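Local coordinates for protein Pro-Pro endopeptidase (Paenibacillus alvei, PDB 6FPC) that cuts peptide bonds between two prolines, as a zinc-dependent secreted endopeptidase that cleaves a cell surface protein and may thereby regulate bacterial adhesion, at residues T154-Y166 with S177-F189. Numbering follows the deposited sequence.
With CD (cadmium ion), chain F.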
loop_
_atom_site.group_PDB
_atom_site.type_symbol
_atom_site.label_atom_id
_atom_site.label_comp_id
_atom_site.label_asym_id
_atom_site.label_seq_id
_atom_site.Cartn_x
_atom_site.Cartn_y
_atom_site.Cartn_z
ATOM N N THR A 154 -8.144 -0.577 -8.201
ATOM C CA THR A 154 -7.530 -0.950 -6.907
ATOM C C THR A 154 -6.209 -0.199 -6.684
ATOM O O THR A 154 -5.929 0.247 -5.572
ATOM C CB THR A 154 -7.257 -2.455 -6.839
ATOM O OG1 THR A 154 -6.562 -2.815 -8.033
ATOM C CG2 THR A 154 -8.535 -3.267 -6.715
ATOM N N GLU A 155 -5.421 -0.026 -7.759
ATOM C CA GLU A 155 -4.145 0.673 -7.678
ATOM C C GLU A 155 -4.367 2.182 -7.490
ATOM O O GLU A 155 -3.716 2.816 -6.633
ATOM C CB GLU A 155 -3.265 0.283 -8.892
ATOM C CG GLU A 155 -2.947 -1.223 -8.882
ATOM C CD GLU A 155 -2.064 -1.666 -7.716
ATOM O OE1 GLU A 155 -1.853 -2.890 -7.563
ATOM O OE2 GLU A 155 -1.528 -0.792 -6.998
ATOM N N TYR A 156 -5.344 2.741 -8.222
ATOM C CA TYR A 156 -5.680 4.160 -8.078
ATOM C C TYR A 156 -6.191 4.420 -6.659
ATOM O O TYR A 156 -5.764 5.393 -6.028
ATOM C CB TYR A 156 -6.713 4.595 -9.125
ATOM C CG TYR A 156 -6.956 6.090 -9.111
ATOM C CD1 TYR A 156 -5.899 6.990 -9.250
ATOM C CD2 TYR A 156 -8.228 6.609 -8.872
ATOM C CE1 TYR A 156 -6.102 8.363 -9.180
ATOM C CE2 TYR A 156 -8.443 7.988 -8.803
ATOM C CZ TYR A 156 -7.380 8.858 -8.977
ATOM O OH TYR A 156 -7.576 10.213 -8.941
ATOM N N PHE A 157 -7.003 3.487 -6.119
ATOM C CA PHE A 157 -7.491 3.600 -4.747
ATOM C C PHE A 157 -6.312 3.670 -3.780
ATOM O O PHE A 157 -6.188 4.630 -3.034
ATOM C CB PHE A 157 -8.446 2.443 -4.355
ATOM C CG PHE A 157 -8.872 2.582 -2.910
ATOM C CD1 PHE A 157 -9.899 3.454 -2.553
ATOM C CD2 PHE A 157 -8.175 1.924 -1.891
ATOM C CE1 PHE A 157 -10.265 3.625 -1.216
ATOM C CE2 PHE A 157 -8.526 2.121 -0.544
ATOM C CZ PHE A 157 -9.571 2.967 -0.221
ATOM N N ALA A 158 -5.422 2.676 -3.816
ATOM C CA ALA A 158 -4.281 2.614 -2.899
ATOM C C ALA A 158 -3.329 3.832 -3.022
ATOM O O ALA A 158 -2.873 4.371 -2.010
ATOM C CB ALA A 158 -3.520 1.318 -3.109
ATOM N N GLU A 159 -3.034 4.257 -4.251
ATOM C CA GLU A 159 -2.108 5.361 -4.442
ATOM C C GLU A 159 -2.738 6.736 -4.102
ATOM O O GLU A 159 -2.097 7.554 -3.428
ATOM C CB GLU A 159 -1.534 5.330 -5.860
ATOM C CG GLU A 159 -0.237 6.129 -6.013
ATOM C CD GLU A 159 0.882 5.871 -5.009
ATOM O OE1 GLU A 159 0.996 4.740 -4.487
ATOM O OE2 GLU A 159 1.654 6.814 -4.741
ATOM N N ALA A 160 -3.981 6.982 -4.567
ATOM C CA ALA A 160 -4.716 8.230 -4.268
ATOM C C ALA A 160 -5.008 8.342 -2.749
ATOM O O ALA A 160 -4.906 9.449 -2.215
ATOM C CB ALA A 160 -6.006 8.304 -5.057
ATOM N N ALA A 161 -5.294 7.197 -2.045
ATOM C CA ALA A 161 -5.485 7.216 -0.580
ATOM C C ALA A 161 -4.130 7.544 0.102
ATOM O O ALA A 161 -4.102 8.273 1.105
ATOM C CB ALA A 161 -6.025 5.888 -0.077
ATOM N N SER A 162 -3.019 7.048 -0.473
ATOM C CA SER A 162 -1.665 7.354 0.015
ATOM C C SER A 162 -1.423 8.874 -0.095
ATOM O O SER A 162 -1.007 9.470 0.906
ATOM C CB SER A 162 -0.593 6.598 -0.763
ATOM O OG SER A 162 -0.693 5.210 -0.493
ATOM N N LEU A 163 -1.732 9.506 -1.274
ATOM C CA LEU A 163 -1.584 10.974 -1.421
ATOM C C LEU A 163 -2.395 11.715 -0.332
ATOM O O LEU A 163 -1.906 12.665 0.275
ATOM C CB LEU A 163 -2.020 11.468 -2.811
ATOM C CG LEU A 163 -1.132 11.099 -4.019
ATOM C CD1 LEU A 163 -1.833 11.438 -5.330
ATOM C CD2 LEU A 163 0.186 11.850 -3.992
ATOM N N TYR A 164 -3.623 11.236 -0.066
ATOM C CA TYR A 164 -4.522 11.827 0.922
ATOM C C TYR A 164 -3.998 11.757 2.354
ATOM O O TYR A 164 -4.146 12.719 3.114
ATOM C CB TYR A 164 -5.931 11.192 0.838
ATOM C CG TYR A 164 -6.920 11.904 1.734
ATOM C CD1 TYR A 164 -7.148 11.470 3.042
ATOM C CD2 TYR A 164 -7.556 13.064 1.313
ATOM C CE1 TYR A 164 -7.967 12.193 3.912
ATOM C CE2 TYR A 164 -8.384 13.790 2.172
ATOM C CZ TYR A 164 -8.605 13.337 3.462
ATOM O OH TYR A 164 -9.409 14.059 4.306
ATOM N N LEU A 165 -3.437 10.604 2.735
ATOM C CA LEU A 165 -3.009 10.331 4.102
ATOM C C LEU A 165 -1.562 10.706 4.464
ATOM O O LEU A 165 -1.327 11.050 5.622
ATOM C CB LEU A 165 -3.258 8.837 4.408
ATOM C CG LEU A 165 -4.743 8.371 4.421
ATOM C CD1 LEU A 165 -4.857 6.866 4.378
ATOM C CD2 LEU A 165 -5.508 8.913 5.622
ATOM N N TYR A 166 -0.607 10.634 3.513
ATOM C CA TYR A 166 0.835 10.829 3.755
ATOM C C TYR A 166 1.212 12.177 4.403
ATOM O O TYR A 166 1.889 12.182 5.445
ATOM C CB TYR A 166 1.646 10.598 2.455
ATOM C CG TYR A 166 3.152 10.641 2.626
ATOM C CD1 TYR A 166 3.845 9.555 3.154
ATOM C CD2 TYR A 166 3.887 11.757 2.233
ATOM C CE1 TYR A 166 5.233 9.581 3.293
ATOM C CE2 TYR A 166 5.279 11.788 2.353
ATOM C CZ TYR A 166 5.948 10.692 2.872
ATOM O OH TYR A 166 7.315 10.717 3.008
ATOM N N SER A 177 -5.441 18.618 -8.135
ATOM C CA SER A 177 -5.264 17.793 -9.331
ATOM C C SER A 177 -6.377 16.781 -9.598
ATOM O O SER A 177 -6.669 16.511 -10.752
ATOM C CB SER A 177 -3.947 17.030 -9.258
ATOM O OG SER A 177 -2.845 17.891 -9.056
ATOM N N MET A 178 -6.901 16.154 -8.546
ATOM C CA MET A 178 -7.936 15.118 -8.623
ATOM C C MET A 178 -9.031 15.455 -7.584
ATOM O O MET A 178 -9.150 14.746 -6.574
ATOM C CB MET A 178 -7.331 13.709 -8.402
ATOM C CG MET A 178 -6.333 13.287 -9.482
ATOM S SD MET A 178 -4.638 13.357 -8.879
ATOM C CE MET A 178 -4.526 11.806 -8.197
ATOM N N PRO A 179 -9.802 16.569 -7.795
ATOM C CA PRO A 179 -10.806 16.993 -6.789
ATOM C C PRO A 179 -11.906 15.972 -6.486
ATOM O O PRO A 179 -12.327 15.882 -5.325
ATOM C CB PRO A 179 -11.383 18.292 -7.377
ATOM C CG PRO A 179 -11.100 18.202 -8.841
ATOM C CD PRO A 179 -9.768 17.521 -8.928
ATOM N N LEU A 180 -12.365 15.200 -7.494
ATOM C CA LEU A 180 -13.394 14.202 -7.191
ATOM C C LEU A 180 -12.817 13.085 -6.300
ATOM O O LEU A 180 -13.511 12.616 -5.400
ATOM C CB LEU A 180 -14.078 13.626 -8.442
ATOM C CG LEU A 180 -14.833 14.623 -9.318
ATOM C CD1 LEU A 180 -15.001 14.077 -10.716
ATOM C CD2 LEU A 180 -16.201 15.007 -8.710
ATOM N N THR A 181 -11.524 12.724 -6.504
ATOM C CA THR A 181 -10.847 11.685 -5.708
ATOM C C THR A 181 -10.626 12.221 -4.306
ATOM O O THR A 181 -10.822 11.478 -3.344
ATOM C CB THR A 181 -9.528 11.220 -6.359
ATOM O OG1 THR A 181 -9.768 10.903 -7.723
ATOM C CG2 THR A 181 -8.947 9.966 -5.690
ATOM N N TYR A 182 -10.194 13.498 -4.189
ATOM C CA TYR A 182 -9.975 14.134 -2.884
ATOM C C TYR A 182 -11.281 14.104 -2.035
ATOM O O TYR A 182 -11.236 13.757 -0.859
ATOM C CB TYR A 182 -9.442 15.575 -3.054
ATOM C CG TYR A 182 -9.503 16.392 -1.782
ATOM C CD1 TYR A 182 -10.619 17.170 -1.484
ATOM C CD2 TYR A 182 -8.473 16.340 -0.845
ATOM C CE1 TYR A 182 -10.706 17.883 -0.287
ATOM C CE2 TYR A 182 -8.543 17.061 0.349
ATOM C CZ TYR A 182 -9.661 17.834 0.620
ATOM O OH TYR A 182 -9.734 18.561 1.780
ATOM N N GLU A 183 -12.415 14.486 -2.639
ATOM C CA GLU A 183 -13.752 14.510 -2.026
ATOM C C GLU A 183 -14.145 13.109 -1.500
ATOM O O GLU A 183 -14.555 12.965 -0.344
ATOM C CB GLU A 183 -14.770 15.005 -3.057
ATOM C CG GLU A 183 -16.186 15.113 -2.513
ATOM C CD GLU A 183 -17.213 15.640 -3.499
ATOM O OE1 GLU A 183 -17.183 15.227 -4.684
ATOM O OE2 GLU A 183 -18.059 16.463 -3.075
ATOM N N PHE A 184 -13.951 12.076 -2.343
ATOM C CA PHE A 184 -14.230 10.684 -1.995
ATOM C C PHE A 184 -13.363 10.258 -0.799
ATOM O O PHE A 184 -13.901 9.712 0.169
ATOM C CB PHE A 184 -13.990 9.784 -3.212
ATOM C CG PHE A 184 -14.182 8.303 -2.967
ATOM C CD1 PHE A 184 -15.413 7.699 -3.193
ATOM C CD2 PHE A 184 -13.117 7.503 -2.549
ATOM C CE1 PHE A 184 -15.588 6.324 -2.971
ATOM C CE2 PHE A 184 -13.289 6.127 -2.338
ATOM C CZ PHE A 184 -14.519 5.549 -2.564
ATOM N N MET A 185 -12.034 10.536 -0.849
ATOM C CA MET A 185 -11.118 10.172 0.239
ATOM C C MET A 185 -11.457 10.860 1.530
ATOM O O MET A 185 -11.456 10.197 2.568
ATOM C CB MET A 185 -9.642 10.398 -0.128
ATOM C CG MET A 185 -9.156 9.508 -1.269
ATOM S SD MET A 185 -9.312 7.720 -0.965
ATOM C CE MET A 185 -8.836 7.069 -2.577
ATOM N N ALA A 186 -11.810 12.162 1.472
ATOM C CA ALA A 186 -12.159 12.955 2.659
ATOM C C ALA A 186 -13.407 12.382 3.340
ATOM O O ALA A 186 -13.462 12.274 4.572
ATOM C CB ALA A 186 -12.372 14.419 2.279
ATOM N N LYS A 187 -14.383 11.966 2.532
ATOM C CA LYS A 187 -15.625 11.381 3.032
ATOM C C LYS A 187 -15.329 10.018 3.663
ATOM O O LYS A 187 -15.888 9.696 4.707
ATOM C CB LYS A 187 -16.659 11.272 1.901
ATOM C CG LYS A 187 -18.077 10.987 2.382
ATOM N N LEU A 188 -14.406 9.244 3.058
ATOM C CA LEU A 188 -14.036 7.916 3.536
ATOM C C LEU A 188 -13.222 7.972 4.843
ATOM O O LEU A 188 -13.491 7.199 5.755
ATOM C CB LEU A 188 -13.258 7.198 2.411
ATOM C CG LEU A 188 -13.192 5.682 2.380
ATOM C CD1 LEU A 188 -14.575 5.051 2.278
ATOM C CD2 LEU A 188 -12.355 5.231 1.193
ATOM N N PHE A 189 -12.252 8.885 4.930
ATOM C CA PHE A 189 -11.365 9.038 6.077
ATOM C C PHE A 189 -11.693 10.300 6.862
ATOM O O PHE A 189 -12.862 10.558 7.133
ATOM C CB PHE A 189 -9.889 9.051 5.631
ATOM C CG PHE A 189 -9.452 7.911 4.739
ATOM C CD1 PHE A 189 -9.435 6.602 5.211
ATOM C CD2 PHE A 189 -9.010 8.153 3.440
ATOM C CE1 PHE A 189 -9.029 5.548 4.383
ATOM C CE2 PHE A 189 -8.586 7.100 2.617
ATOM C CZ PHE A 189 -8.603 5.807 3.093
HETATM CD CD CD F . -0.502 -1.690 -5.530
HETATM O O HOH W 1 0.691 -3.349 -5.361
#
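Met185 packs as a knob into the hole formed on helix 154-166 by Phe157, Ala160, Ala161 and Tyr164. Its CG lies beside the backbone N (chi1 -65°); the chain bends at chi2 and then runs extended, bringing CE to the backbone of helix 154-166, 3.6 Å from Phe157 O. The small side chains of Ala160 and Ala161 leave room for this unbranched, flexible chain, and its sulfur makes an oblique Met-aromatic contact with the Phe157 ring. Closer to its own backbone, Met185 CB sits over one face of Tyr164 as a CH-pi contact, 4.0 Å from the ring centroid, while Tyr182 CE2 lies at the edge of that ring, the two rings being oblique to each other. Tyr164 runs on past Met185 until its OH touches Ala186 CA at 3.4 Å; the small alanine lets the ring approach the helix backbone this closely.

The polar link is made by Tyr156, long enough to carry its hydroxyl across the gap, which swings away from its backbone N (chi1 -173°) and donates to Thr181 OG1 at 2.6 Å. Threonine suits its place twice over: its buried hydroxyl also bonds Glu138, and its methyl packs tightly on Ala160, CG2 to CB 3.4 Å. Toward the chain's end, Leu165 CD1 rests over one face of the Phe189 ring, offset toward the rim, as a CH-pi contact, and Leu188 CD2 meets the edge of Phe157.

The two helices cross at -73°, their axes 10.0 Å apart. Glu155, on helix 154-166, binds the catalytic metal with His111, His115 and Tyr148. That helix packs Ala158 and Ala161 against the HExxH helix 108-121, while helix 129-138 borders Tyr156 and Thr181, and helix 168-177 lies against Tyr164 and Tyr182.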